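SusD homolog (Bacteroides thetaiotaomicron VPI-5482, PDB 3IHV) probably binds glycans at the outer membrane of a gut bacterium, as a SusD-family protein working in nutrient capture at the cell surface. Local coordinates at residues 21-26 and 92-97; 117-122 and 190-195; 336-341 and 363-368; 342-345 and 351-354; 404-409 and 473-478. All blocks are in the same frame, centred on the assembly; numbering follows the deposited sequence.

Interaction 1 of 5, residues 21-26 and 92-97; sequences KDVLLG and NDFLER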
# COMPACT_ATOMS: atom_id res chain seq x y z
N LYS A 21 8.85 19.27 -16.33
CA LYS A 21 7.99 19.01 -15.22
C LYS A 21 6.68 18.37 -15.72
O LYS A 21 6.18 17.42 -15.13
CB LYS A 21 7.67 20.29 -14.45
CG LYS A 21 6.87 20.01 -13.20
CD LYS A 21 6.42 21.20 -12.39
CE LYS A 21 5.21 21.86 -12.96
NZ LYS A 21 4.51 22.58 -11.86
N ASP A 22 6.13 18.92 -16.78
CA ASP A 22 4.88 18.41 -17.37
C ASP A 22 5.02 16.92 -17.71
O ASP A 22 4.12 16.11 -17.42
CB ASP A 22 4.53 19.28 -18.61
CG ASP A 22 3.21 18.88 -19.28
OD1 ASP A 22 2.23 18.56 -18.59
OD2 ASP A 22 3.15 18.95 -20.54
N VAL A 23 6.16 16.55 -18.32
CA VAL A 23 6.40 15.13 -18.70
C VAL A 23 6.58 14.27 -17.45
O VAL A 23 6.06 13.15 -17.35
CB VAL A 23 7.60 14.99 -19.64
CG1 VAL A 23 7.84 13.51 -19.96
CG2 VAL A 23 7.41 15.87 -20.93
N LEU A 24 7.28 14.81 -16.45
CA LEU A 24 7.44 14.10 -15.17
C LEU A 24 6.11 13.79 -14.50
O LEU A 24 5.89 12.71 -13.99
CB LEU A 24 8.30 14.92 -14.19
CG LEU A 24 8.42 14.37 -12.78
CD1 LEU A 24 9.20 13.08 -12.76
CD2 LEU A 24 9.07 15.44 -11.87
N LEU A 25 5.20 14.75 -14.50
CA LEU A 25 3.90 14.55 -13.93
C LEU A 25 3.14 13.42 -14.64
O LEU A 25 2.32 12.75 -14.01
CB LEU A 25 3.10 15.87 -13.90
CG LEU A 25 3.61 16.90 -12.86
CD1 LEU A 25 2.73 18.16 -12.94
CD2 LEU A 25 3.65 16.40 -11.47
N GLY A 26 3.43 13.19 -15.92
CA GLY A 26 2.85 12.06 -16.64
C GLY A 26 3.34 10.70 -16.13
O GLY A 26 2.63 9.68 -16.22
N ASN A 92 11.64 5.78 -18.06
CA ASN A 92 12.76 5.64 -19.00
C ASN A 92 12.77 6.76 -20.04
O ASN A 92 13.81 7.37 -20.33
CB ASN A 92 12.69 4.29 -19.75
CG ASN A 92 13.05 3.06 -18.90
OD1 ASN A 92 13.67 3.16 -17.85
ND2 ASN A 92 12.69 1.89 -19.39
N ASP A 93 11.60 7.03 -20.61
CA ASP A 93 11.46 8.04 -21.65
C ASP A 93 11.88 9.42 -21.13
O ASP A 93 12.67 10.13 -21.75
CB ASP A 93 9.99 8.08 -22.09
CG ASP A 93 9.74 9.08 -23.18
OD1 ASP A 93 10.31 8.92 -24.30
OD2 ASP A 93 8.99 10.05 -22.89
N PHE A 94 11.35 9.78 -19.97
CA PHE A 94 11.70 11.04 -19.32
C PHE A 94 13.20 11.17 -19.07
O PHE A 94 13.80 12.20 -19.38
CB PHE A 94 10.94 11.18 -18.00
CG PHE A 94 11.31 12.42 -17.24
CD1 PHE A 94 10.72 13.63 -17.56
CD2 PHE A 94 12.28 12.38 -16.27
CE1 PHE A 94 11.09 14.79 -16.92
CE2 PHE A 94 12.67 13.58 -15.62
CZ PHE A 94 12.05 14.76 -15.94
N LEU A 95 13.80 10.11 -18.52
CA LEU A 95 15.24 10.09 -18.21
C LEU A 95 16.12 10.19 -19.47
O LEU A 95 17.09 10.96 -19.52
CB LEU A 95 15.59 8.85 -17.38
CG LEU A 95 14.94 8.87 -15.99
CD1 LEU A 95 14.94 7.51 -15.30
CD2 LEU A 95 15.64 9.94 -15.08
N GLU A 96 15.78 9.42 -20.50
CA GLU A 96 16.49 9.49 -21.78
C GLU A 96 16.44 10.89 -22.36
O GLU A 96 17.43 11.41 -22.80
CB GLU A 96 15.86 8.49 -22.77
CG GLU A 96 16.15 7.04 -22.40
CD GLU A 96 15.21 6.05 -23.06
OE1 GLU A 96 14.54 6.40 -24.03
OE2 GLU A 96 15.10 4.91 -22.53
N ARG A 97 15.25 11.48 -22.36
CA ARG A 97 15.05 12.77 -22.94
C ARG A 97 15.70 13.91 -22.16
O ARG A 97 16.36 14.77 -22.76
CB ARG A 97 13.57 13.03 -23.11
CG ARG A 97 12.96 12.13 -24.21
CD ARG A 97 11.46 12.13 -24.11
NE ARG A 97 10.85 13.42 -24.43
CZ ARG A 97 9.55 13.70 -24.28
NH1 ARG A 97 8.70 12.79 -23.82
NH2 ARG A 97 9.08 14.90 -24.61
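Val23 and Leu24 of helix 17-29 meet Phe94 and Arg97 of helix 75-101 in a near-antiparallel helix pair of the alpha-helical, TPR-related SusD fold. The short segments run at 157° to each other with their axes 9.8 Å apart at closest approach, and Val23, Leu24 and Phe94 fill the space between the axes.

The apolar part of the contact centres on the Phe94 ring. Its CG stands anti to the backbone N (chi1 176°), which carries the ring across to the other helix. There Val23 meets it at the edge, near the ring plane, with CG1 lying 3.8 Å from Phe94 CD1. One residue on, Leu24 CB packs 3.9 Å from Phe94 CE1, and the start of the Leu24 backbone comes close as well. Leu24 and Phe94 also rest on helix 107-135, through Glu119 for the leucine and Tyr116 and Ala120 for the phenylalanine, so a third helix closes over the pair.

The charged pair of this contact, Asp93 and Arg97, lies on the second helix and borders the apolar part. Arg97 bends at chi3 and turns its guanidinium back over its own helical turn toward Asp93, crossing Val23 at about a right angle, with NH1 4.0 Å from Val23 CG1. Both charges have further partners, Lys10 for Asp93 OD1 and Glu2 for Arg97 NH1. Within the turn, Arg97 NH1 donates to Asp93 OD2 at 2.9 Å and 159°, meeting that oxygen on its syn side and keeping it in the guanidinium plane.

Interaction 2 of 5, residues 117-122 and 190-195; sequences IAEARA and DYRFSK. With EDO (1,2-ethanediol), chain N.
Glu119 of helix 107-135 takes hold of Arg192 while Ala122, one turn further on, meets Phe193, so that the loop running into helix 195-210 is fastened to the helical, TPR-related part of this SusD-like protein.

The ionic interaction is a side-on, two-nitrogen grip. Arg192 NE donates to Glu119 OE1 at 2.9 Å and 169°, and Arg192 NH2 reaches Glu119 OE2, also at 2.9 Å but less straight, at 155°. Each carboxylate oxygen uses its syn lone pair, and the carboxylate and guanidinium planes are nearly coplanar. A bend at chi3 brings that edge of the guanidinium round to the glutamate. The buried carboxylate is held from other directions too: Tyr28 OH bonds to OE1 and Arg186 NH1 to OE2; with Arg192 and Arg186 both against it, the carboxylate probably stays charged.

A bound 1,2-ethanediol, probably from the crystallisation liquor, adds a hydrogen bond from its O1 to Tyr191 O at 2.8 Å, before the loop turns in toward the helix.

The apolar interaction is a CH-pi contact. The Phe193 ring lies with one face against the helix, and Ala122 CB sits almost on the ring normal, 7° off it and 3.5 Å from the centroid, nearly equidistant from all six ring carbons.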
# COMPACT_ATOMS: atom_id res chain seq x y z
N ILE A 117 14.95 14.23 -12.25
CA ILE A 117 15.62 12.98 -12.55
C ILE A 117 15.47 12.07 -11.34
O ILE A 117 15.14 10.89 -11.48
CB ILE A 117 17.12 13.19 -12.92
CG1 ILE A 117 17.22 13.82 -14.32
CG2 ILE A 117 17.91 11.85 -12.85
CD1 ILE A 117 18.60 14.48 -14.65
N ALA A 118 15.70 12.63 -10.15
CA ALA A 118 15.58 11.86 -8.93
C ALA A 118 14.16 11.33 -8.72
O ALA A 118 13.97 10.19 -8.28
CB ALA A 118 16.03 12.76 -7.71
N GLU A 119 13.16 12.17 -8.97
CA GLU A 119 11.74 11.78 -8.86
C GLU A 119 11.39 10.68 -9.82
O GLU A 119 10.73 9.71 -9.44
CB GLU A 119 10.80 12.97 -9.08
CG GLU A 119 10.92 14.04 -8.00
CD GLU A 119 9.96 15.18 -8.25
OE1 GLU A 119 8.74 14.89 -8.35
OE2 GLU A 119 10.41 16.35 -8.37
N ALA A 120 11.86 10.77 -11.05
CA ALA A 120 11.57 9.73 -12.04
C ALA A 120 12.23 8.43 -11.68
O ALA A 120 11.65 7.35 -11.89
CB ALA A 120 12.00 10.20 -13.47
N ARG A 121 13.46 8.50 -11.19
CA ARG A 121 14.19 7.31 -10.78
C ARG A 121 13.52 6.68 -9.56
O ARG A 121 13.48 5.45 -9.46
CB ARG A 121 15.67 7.60 -10.51
CG ARG A 121 16.46 7.96 -11.75
CD ARG A 121 17.98 7.94 -11.53
NE ARG A 121 18.48 6.57 -11.32
CZ ARG A 121 19.77 6.24 -11.22
NH1 ARG A 121 20.73 7.16 -11.29
NH2 ARG A 121 20.11 4.98 -11.03
N ALA A 122 13.03 7.51 -8.62
CA ALA A 122 12.33 6.99 -7.45
C ALA A 122 11.05 6.25 -7.89
O ALA A 122 10.76 5.17 -7.40
CB ALA A 122 12.01 8.11 -6.43
N ASP A 190 3.95 18.68 -2.95
CA ASP A 190 2.81 17.91 -2.46
C ASP A 190 2.67 16.65 -3.31
O ASP A 190 2.62 16.72 -4.54
CB ASP A 190 1.48 18.68 -2.61
CG ASP A 190 1.44 20.00 -1.87
OD1 ASP A 190 2.48 20.62 -1.65
OD2 ASP A 190 0.33 20.44 -1.53
N TYR A 191 2.66 15.50 -2.65
CA TYR A 191 2.44 14.18 -3.27
C TYR A 191 3.51 13.80 -4.28
O TYR A 191 3.27 12.95 -5.15
CB TYR A 191 1.05 14.08 -3.92
CG TYR A 191 -0.10 14.47 -3.01
CD1 TYR A 191 -0.55 13.64 -2.01
CD2 TYR A 191 -0.76 15.70 -3.18
CE1 TYR A 191 -1.62 14.00 -1.18
CE2 TYR A 191 -1.81 16.06 -2.36
CZ TYR A 191 -2.23 15.21 -1.37
OH TYR A 191 -3.27 15.56 -0.55
N ARG A 192 4.67 14.46 -4.20
CA ARG A 192 5.79 14.14 -5.01
C ARG A 192 6.93 13.63 -4.12
O ARG A 192 6.98 13.89 -2.89
CB ARG A 192 6.24 15.35 -5.82
CG ARG A 192 5.23 15.65 -6.91
CD ARG A 192 5.42 16.89 -7.57
NE ARG A 192 6.73 17.01 -8.18
CZ ARG A 192 7.13 18.12 -8.77
NH1 ARG A 192 6.31 19.17 -8.87
NH2 ARG A 192 8.36 18.20 -9.26
N PHE A 193 7.80 12.85 -4.71
CA PHE A 193 8.95 12.33 -4.00
C PHE A 193 9.89 13.44 -3.48
O PHE A 193 10.28 14.36 -4.21
CB PHE A 193 9.80 11.40 -4.89
CG PHE A 193 9.40 9.95 -4.80
CD1 PHE A 193 9.84 9.19 -3.73
CD2 PHE A 193 8.62 9.36 -5.76
CE1 PHE A 193 9.49 7.85 -3.60
CE2 PHE A 193 8.26 8.01 -5.64
CZ PHE A 193 8.71 7.26 -4.57
N SER A 194 10.28 13.26 -2.23
CA SER A 194 11.29 14.04 -1.55
C SER A 194 12.18 13.03 -0.83
O SER A 194 11.88 11.85 -0.81
CB SER A 194 10.70 15.03 -0.58
OG SER A 194 10.07 16.10 -1.31
N LYS A 195 13.24 13.51 -0.19
CA LYS A 195 14.25 12.62 0.39
C LYS A 195 13.70 11.63 1.40
O LYS A 195 14.13 10.47 1.43
CB LYS A 195 15.41 13.41 1.03
CG LYS A 195 16.64 12.52 1.16
CD LYS A 195 17.73 13.08 2.05
CE LYS A 195 18.29 14.39 1.61
NZ LYS A 195 19.06 14.34 0.31
C1 EDO N . 4.38 9.51 -5.20
O1 EDO N . 4.82 10.69 -4.49
C2 EDO N . 2.87 9.28 -4.99
O2 EDO N . 2.05 10.42 -5.29

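Interaction 3 of 5, residues 336-341 and 363-368; sequences SLWVAG and KQNYTP
Trp338 lies with one face of its indole against the turn formed by residues 363-366, and this flat-on meeting organises the contact. Asn365 CB sits over the six-membered ring, 3.4 Å from its centroid and 10° off the ring normal, a CH-pi contact. The two side chains cross at about a right angle, and the Asn365 amide is inclined by 48° to the indole plane, with ND2 3.6 Å from Trp338 CZ3. Asn365 O lies over the same face, toward the pyrrole side. It approaches NE1, yet the angle is poor and no hydrogen bond results; that carbonyl is instead bonded to Lys303 NZ.

The Tyr366 ring turns the other way and presents its edge, with CD1 4.3 Å from Trp338 CB, while its hydroxyl goes on to Asp353. Beside it Val339 and Lys363 make an aliphatic contact: Val339 CG1 rests 3.7 Å from Lys363 CG. The lysine chain is extended beyond CG, which takes NZ past the valine to the backbone carbonyls of Lys352, Asp353 and Lys358.

Both segments combine a type I beta turn with part of an outer strand of the three-stranded antiparallel sheet in the SusD-family region, 335-337 and 367-368, with 325-330 between them.

The indole N-H points away in the ring plane to a water, Trp338 NE1 to the water oxygen 3.0 Å, and that water donates to Thr367 OG1 at 2.8 Å. The chemistry divides by direction: the face of the indole is given to packing, while its one donor is satisfied at the edge through a water linking the turn after strand 335-337 to Thr367.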
# COMPACT_ATOMS: atom_id res chain seq x y z
N SER A 336 -25.69 2.68 11.68
CA SER A 336 -26.27 1.53 12.33
C SER A 336 -25.25 0.43 12.51
O SER A 336 -24.41 0.22 11.64
CB SER A 336 -27.41 1.04 11.45
OG SER A 336 -27.92 -0.17 11.92
N LEU A 337 -25.30 -0.28 13.63
CA LEU A 337 -24.33 -1.37 13.84
C LEU A 337 -24.65 -2.53 12.91
O LEU A 337 -25.81 -2.86 12.71
CB LEU A 337 -24.38 -1.88 15.27
CG LEU A 337 -23.90 -0.91 16.31
CD1 LEU A 337 -24.30 -1.45 17.70
CD2 LEU A 337 -22.37 -0.62 16.16
N TRP A 338 -23.62 -3.17 12.40
CA TRP A 338 -23.77 -4.35 11.55
C TRP A 338 -24.59 -5.45 12.22
O TRP A 338 -25.40 -6.11 11.56
CB TRP A 338 -22.39 -4.89 11.11
CG TRP A 338 -21.91 -4.31 9.84
CD1 TRP A 338 -20.93 -3.40 9.66
CD2 TRP A 338 -22.46 -4.57 8.55
NE1 TRP A 338 -20.78 -3.13 8.33
CE2 TRP A 338 -21.72 -3.82 7.63
CE3 TRP A 338 -23.47 -5.41 8.09
CZ2 TRP A 338 -21.98 -3.86 6.26
CZ3 TRP A 338 -23.72 -5.45 6.75
CH2 TRP A 338 -23.00 -4.68 5.86
N VAL A 339 -24.45 -5.61 13.53
CA VAL A 339 -25.18 -6.66 14.22
C VAL A 339 -26.64 -6.37 14.49
O VAL A 339 -27.36 -7.28 14.89
CB VAL A 339 -24.53 -7.01 15.55
CG1 VAL A 339 -23.11 -7.45 15.30
CG2 VAL A 339 -24.60 -5.80 16.51
N ALA A 340 -27.10 -5.14 14.26
CA ALA A 340 -28.49 -4.77 14.56
C ALA A 340 -29.43 -5.48 13.62
O ALA A 340 -29.35 -5.32 12.39
CB ALA A 340 -28.69 -3.23 14.49
N GLY A 341 -30.26 -6.34 14.19
CA GLY A 341 -31.28 -7.05 13.46
C GLY A 341 -32.57 -6.23 13.49
O GLY A 341 -32.65 -5.19 14.12
N LYS A 363 -21.11 -9.90 12.13
CA LYS A 363 -19.80 -9.39 12.47
C LYS A 363 -18.78 -9.57 11.33
O LYS A 363 -17.82 -8.79 11.19
CB LYS A 363 -19.29 -10.01 13.76
CG LYS A 363 -19.99 -9.42 14.94
CD LYS A 363 -19.67 -10.12 16.24
CE LYS A 363 -20.27 -9.33 17.41
NZ LYS A 363 -20.13 -9.96 18.75
N GLN A 364 -19.03 -10.57 10.47
CA GLN A 364 -18.15 -10.80 9.35
C GLN A 364 -18.19 -9.68 8.31
O GLN A 364 -17.34 -9.63 7.40
CB GLN A 364 -18.49 -12.16 8.70
CG GLN A 364 -18.35 -13.34 9.65
CD GLN A 364 -18.84 -14.65 9.03
OE1 GLN A 364 -18.07 -15.59 8.88
NE2 GLN A 364 -20.14 -14.69 8.67
N ASN A 365 -19.17 -8.78 8.44
CA ASN A 365 -19.35 -7.69 7.50
C ASN A 365 -18.67 -6.39 7.92
O ASN A 365 -18.75 -5.42 7.16
CB ASN A 365 -20.83 -7.46 7.21
CG ASN A 365 -21.42 -8.53 6.32
OD1 ASN A 365 -20.75 -9.01 5.42
ND2 ASN A 365 -22.69 -8.85 6.53
N TYR A 366 -18.02 -6.34 9.09
CA TYR A 366 -17.24 -5.17 9.50
C TYR A 366 -16.28 -4.82 8.36
O TYR A 366 -15.80 -5.71 7.63
CB TYR A 366 -16.35 -5.44 10.72
CG TYR A 366 -16.96 -5.57 12.10
CD1 TYR A 366 -18.33 -5.72 12.31
CD2 TYR A 366 -16.11 -5.63 13.21
CE1 TYR A 366 -18.84 -5.86 13.59
CE2 TYR A 366 -16.59 -5.78 14.46
CZ TYR A 366 -17.96 -5.92 14.65
OH TYR A 366 -18.45 -6.06 15.92
N THR A 367 -15.98 -3.52 8.24
CA THR A 367 -15.12 -3.00 7.19
C THR A 367 -14.01 -2.15 7.80
O THR A 367 -14.01 -1.87 9.00
CB THR A 367 -15.92 -2.09 6.22
OG1 THR A 367 -16.43 -0.94 6.95
CG2 THR A 367 -17.08 -2.86 5.60
N PRO A 368 -13.06 -1.72 6.97
CA PRO A 368 -12.17 -0.69 7.50
C PRO A 368 -13.00 0.58 7.75
O PRO A 368 -14.06 0.78 7.13
CB PRO A 368 -11.18 -0.45 6.33
CG PRO A 368 -11.35 -1.64 5.40
CD PRO A 368 -12.71 -2.14 5.60
O HOH W 1 -19.26 -0.92 6.95

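Interaction 4 of 5, residues 342-345 and 351-354; sequences ASDT and EKDA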
# COMPACT_ATOMS: atom_id res chain seq x y z
N ALA A 342 -33.57 -6.74 12.78
CA ALA A 342 -34.84 -6.08 12.67
C ALA A 342 -35.45 -5.77 14.05
O ALA A 342 -35.97 -4.68 14.26
CB ALA A 342 -35.80 -6.93 11.84
N SER A 343 -35.32 -6.69 15.00
CA SER A 343 -35.92 -6.50 16.34
C SER A 343 -35.04 -5.75 17.33
O SER A 343 -35.51 -5.36 18.39
CB SER A 343 -36.29 -7.87 16.93
OG SER A 343 -35.16 -8.75 16.84
N ASP A 344 -33.80 -5.50 16.98
CA ASP A 344 -32.89 -4.86 17.92
C ASP A 344 -33.13 -3.37 18.21
O ASP A 344 -33.51 -2.59 17.33
CB ASP A 344 -31.44 -5.03 17.47
CG ASP A 344 -30.91 -6.43 17.71
OD1 ASP A 344 -30.94 -6.90 18.88
OD2 ASP A 344 -30.44 -7.04 16.73
N THR A 345 -32.92 -3.01 19.48
CA THR A 345 -32.89 -1.64 19.93
C THR A 345 -31.42 -1.27 19.91
O THR A 345 -30.56 -2.11 19.63
CB THR A 345 -33.41 -1.52 21.38
OG1 THR A 345 -32.66 -2.38 22.23
CG2 THR A 345 -34.92 -1.90 21.46
N GLU A 351 -25.07 -4.64 22.99
CA GLU A 351 -24.76 -5.83 23.79
C GLU A 351 -24.30 -6.99 22.90
O GLU A 351 -23.32 -7.68 23.19
CB GLU A 351 -26.00 -6.25 24.60
CG GLU A 351 -25.72 -7.40 25.58
CD GLU A 351 -26.97 -7.92 26.27
OE1 GLU A 351 -28.05 -7.95 25.63
OE2 GLU A 351 -26.87 -8.34 27.45
N LYS A 352 -25.01 -7.19 21.80
CA LYS A 352 -24.59 -8.22 20.85
C LYS A 352 -23.22 -7.90 20.29
O LYS A 352 -22.37 -8.80 20.15
CB LYS A 352 -25.57 -8.32 19.68
CG LYS A 352 -26.89 -8.98 20.00
CD LYS A 352 -27.75 -9.03 18.74
CE LYS A 352 -29.11 -9.59 18.99
NZ LYS A 352 -29.89 -9.57 17.72
N ASP A 353 -22.98 -6.62 19.97
CA ASP A 353 -21.70 -6.31 19.33
C ASP A 353 -20.50 -6.62 20.25
O ASP A 353 -19.46 -7.08 19.78
CB ASP A 353 -21.63 -4.86 18.86
CG ASP A 353 -20.50 -4.64 17.88
OD1 ASP A 353 -20.65 -5.12 16.71
OD2 ASP A 353 -19.45 -4.06 18.29
N ALA A 354 -20.65 -6.40 21.55
CA ALA A 354 -19.56 -6.60 22.49
C ALA A 354 -19.24 -8.06 22.84
O ALA A 354 -18.12 -8.39 23.16
CB ALA A 354 -19.88 -5.82 23.79
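Lys352 of helix 346-354 reaches Asp344 in the loop leading into that same helix, and its side chain can be followed atom by atom. CB points toward the loop, and CG lies anti to the carbonyl carbon (chi1 -74°). From there the chain runs fully extended, and CB and CG serve as spacers that make no close contact with the aspartate. CD is the first atom to come near, 3.8 Å from Asp344 OD1. CE follows at 3.3 Å from the same oxygen. At the tip, Lys352 NZ straddles the carboxylate: it donates to Asp344 OD2 at 2.8 Å, on the syn lone pair, and more weakly to Asp344 OD1 at 3.1 Å. The two side chains approach from opposite directions, which lets them span backbones whose CA atoms, Asp344 to Lys352, stay 9.4 Å apart.

The carboxylate has other work as well. OD2 accepts from Gly341 N and OD1 bonds to Ser348 OG, so loop, first helical turn and lysine all converge on it. Next to it Thr345 occupies the N-cap position, its side chain capping a backbone N of the helix. This is a local surface salt bridge joining a helix to its own N-terminal lead-in loop.

Interaction 5 of 5, residues 404-409 and 473-478; sequences YAEALN and LIRWGI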
# COMPACT_ATOMS: atom_id res chain seq x y z
N TYR A 404 12.36 0.10 10.91
CA TYR A 404 13.61 0.36 11.61
C TYR A 404 13.75 -0.59 12.81
O TYR A 404 14.77 -1.27 12.97
CB TYR A 404 13.63 1.83 12.03
CG TYR A 404 14.90 2.36 12.67
CD1 TYR A 404 16.16 1.92 12.26
CD2 TYR A 404 14.84 3.37 13.63
CE1 TYR A 404 17.32 2.44 12.83
CE2 TYR A 404 15.99 3.90 14.18
CZ TYR A 404 17.23 3.44 13.77
OH TYR A 404 18.38 3.98 14.33
N ALA A 405 12.69 -0.67 13.61
CA ALA A 405 12.70 -1.56 14.76
C ALA A 405 12.88 -3.00 14.31
O ALA A 405 13.72 -3.73 14.89
CB ALA A 405 11.42 -1.44 15.57
N GLU A 406 12.13 -3.39 13.29
CA GLU A 406 12.20 -4.77 12.77
C GLU A 406 13.61 -5.11 12.31
O GLU A 406 14.20 -6.10 12.68
CB GLU A 406 11.20 -4.97 11.62
CG GLU A 406 11.22 -6.35 11.01
CD GLU A 406 10.29 -6.51 9.83
OE1 GLU A 406 9.49 -5.57 9.52
OE2 GLU A 406 10.34 -7.62 9.26
N ALA A 407 14.17 -4.23 11.48
CA ALA A 407 15.49 -4.49 10.88
C ALA A 407 16.61 -4.48 11.90
O ALA A 407 17.54 -5.31 11.83
CB ALA A 407 15.79 -3.45 9.74
N LEU A 408 16.56 -3.53 12.84
CA LEU A 408 17.56 -3.54 13.91
C LEU A 408 17.55 -4.87 14.66
O LEU A 408 18.60 -5.45 14.95
CB LEU A 408 17.30 -2.41 14.91
CG LEU A 408 17.71 -1.00 14.45
CD1 LEU A 408 17.11 0.04 15.39
CD2 LEU A 408 19.23 -0.93 14.44
N ASN A 409 16.36 -5.36 14.98
CA ASN A 409 16.24 -6.61 15.75
C ASN A 409 16.76 -7.77 14.93
O ASN A 409 17.42 -8.64 15.47
CB ASN A 409 14.78 -6.82 16.14
CG ASN A 409 14.55 -8.06 16.94
OD1 ASN A 409 15.18 -8.27 17.98
ND2 ASN A 409 13.61 -8.88 16.50
N LEU A 473 3.44 -10.77 5.23
CA LEU A 473 3.37 -12.21 5.50
C LEU A 473 4.26 -13.00 4.52
O LEU A 473 5.00 -13.92 4.91
CB LEU A 473 1.91 -12.71 5.44
CG LEU A 473 0.96 -12.19 6.53
CD1 LEU A 473 -0.50 -12.67 6.27
CD2 LEU A 473 1.41 -12.60 7.94
N ILE A 474 4.24 -12.58 3.26
CA ILE A 474 5.05 -13.19 2.23
C ILE A 474 6.55 -13.00 2.50
O ILE A 474 7.29 -13.97 2.52
CB ILE A 474 4.64 -12.70 0.80
CG1 ILE A 474 3.27 -13.27 0.45
CG2 ILE A 474 5.68 -13.17 -0.23
CD1 ILE A 474 2.61 -12.72 -0.78
N ARG A 475 7.00 -11.77 2.76
CA ARG A 475 8.43 -11.58 3.00
C ARG A 475 8.90 -12.27 4.30
O ARG A 475 10.07 -12.65 4.43
CB ARG A 475 8.80 -10.10 2.95
CG ARG A 475 8.28 -9.28 4.13
CD ARG A 475 8.60 -7.80 3.96
NE ARG A 475 8.05 -7.01 5.05
CZ ARG A 475 8.66 -6.78 6.21
NH1 ARG A 475 9.87 -7.24 6.41
NH2 ARG A 475 8.07 -6.06 7.13
N TRP A 476 7.96 -12.46 5.24
CA TRP A 476 8.25 -13.20 6.45
C TRP A 476 8.24 -14.71 6.25
O TRP A 476 8.64 -15.42 7.14
CB TRP A 476 7.29 -12.84 7.58
CG TRP A 476 7.36 -11.39 8.04
CD1 TRP A 476 8.47 -10.60 8.02
CD2 TRP A 476 6.29 -10.57 8.53
NE1 TRP A 476 8.16 -9.36 8.48
CE2 TRP A 476 6.83 -9.32 8.84
CE3 TRP A 476 4.95 -10.81 8.82
CZ2 TRP A 476 6.07 -8.28 9.32
CZ3 TRP A 476 4.17 -9.76 9.32
CH2 TRP A 476 4.74 -8.52 9.57
N GLY A 477 7.75 -15.18 5.09
CA GLY A 477 7.70 -16.59 4.75
C GLY A 477 6.59 -17.33 5.47
O GLY A 477 6.63 -18.53 5.59
N ILE A 478 5.55 -16.61 5.91
CA ILE A 478 4.46 -17.24 6.67
C ILE A 478 3.06 -17.06 6.07
O ILE A 478 2.08 -17.22 6.78
CB ILE A 478 4.49 -16.73 8.15
CG1 ILE A 478 4.25 -15.21 8.29
CG2 ILE A 478 5.79 -17.15 8.81
CD1 ILE A 478 4.12 -14.73 9.75
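A buried carboxylate gripped by an arginine and a tryptophan joins two elements of the helical SusD fold, helix 397-412 and the C-terminal end of helix 469-475. Glu406 reaches out from the first of these with CG anti to the backbone N (chi1 179°) and the chain extended beyond it, and its two oxygens receive three hydrogen bonds.

Arg475 comes from the opposite direction and meets the glutamate end-on. Its NH2 donates to Glu406 OE1 at 2.8 Å along an almost straight line (176°), in the guanidinium plane and on the syn lone pair. The companion bond, Arg475 NH1 to Glu406 OE2 at 2.9 Å, is more bent, at 143°; here the oxygen lies tilted from the guanidinium plane and is met out of its own carboxylate plane.

Trp476 supplies the third bond, its NE1 lying 2.9 Å from Glu406 OE2 with the oxygen near the indole plane. OE2 therefore has two donors, and they reach it from opposite faces of the carboxylate plane, which should restrict rotation of the group. The neighbouring side chains also touch each other: Trp476 NE1 lies over one face of the Arg475 guanidinium. Asp472 binds Arg475 NE, so the arginine is positioned from behind by its own helix.

After Trp476 the chain leaves the helix through a Schellman motif, with Gly477 at positive phi and Ile478 N bonded to Leu473 O.

Around this junction, Trp220 of helix 219-232 packs on Glu406, while helix 448-463 brings Arg459 against Arg475 and Trp476 and sets Arg456 in a cation-pi contact with the indole.

Interactions 1 and 2 form one continuous packing region, their centres 12 Å apart: Leu95 CD2 touches Ile117 CG2 at 3.7 Å, and Leu24 CD2 lies 3.9 Å from Arg192 NH2, so the apolar helix pair flanks the salt bridge of interaction 2. Interactions 3 and 4 form a second cluster across the molecule, with centres 10 Å apart. Here the short helix of interaction 4 belongs to the excursion between the segments of interaction 3, and Val339 O packs 3.6 Å from Asp344 OD2. Interaction 5 stands apart, its centre 26 Å from that of interaction 2 and 32 Å from that of interaction 3. The side chains of Arg192 and Lys363 each lie about 14 Å from a bound sodium ion.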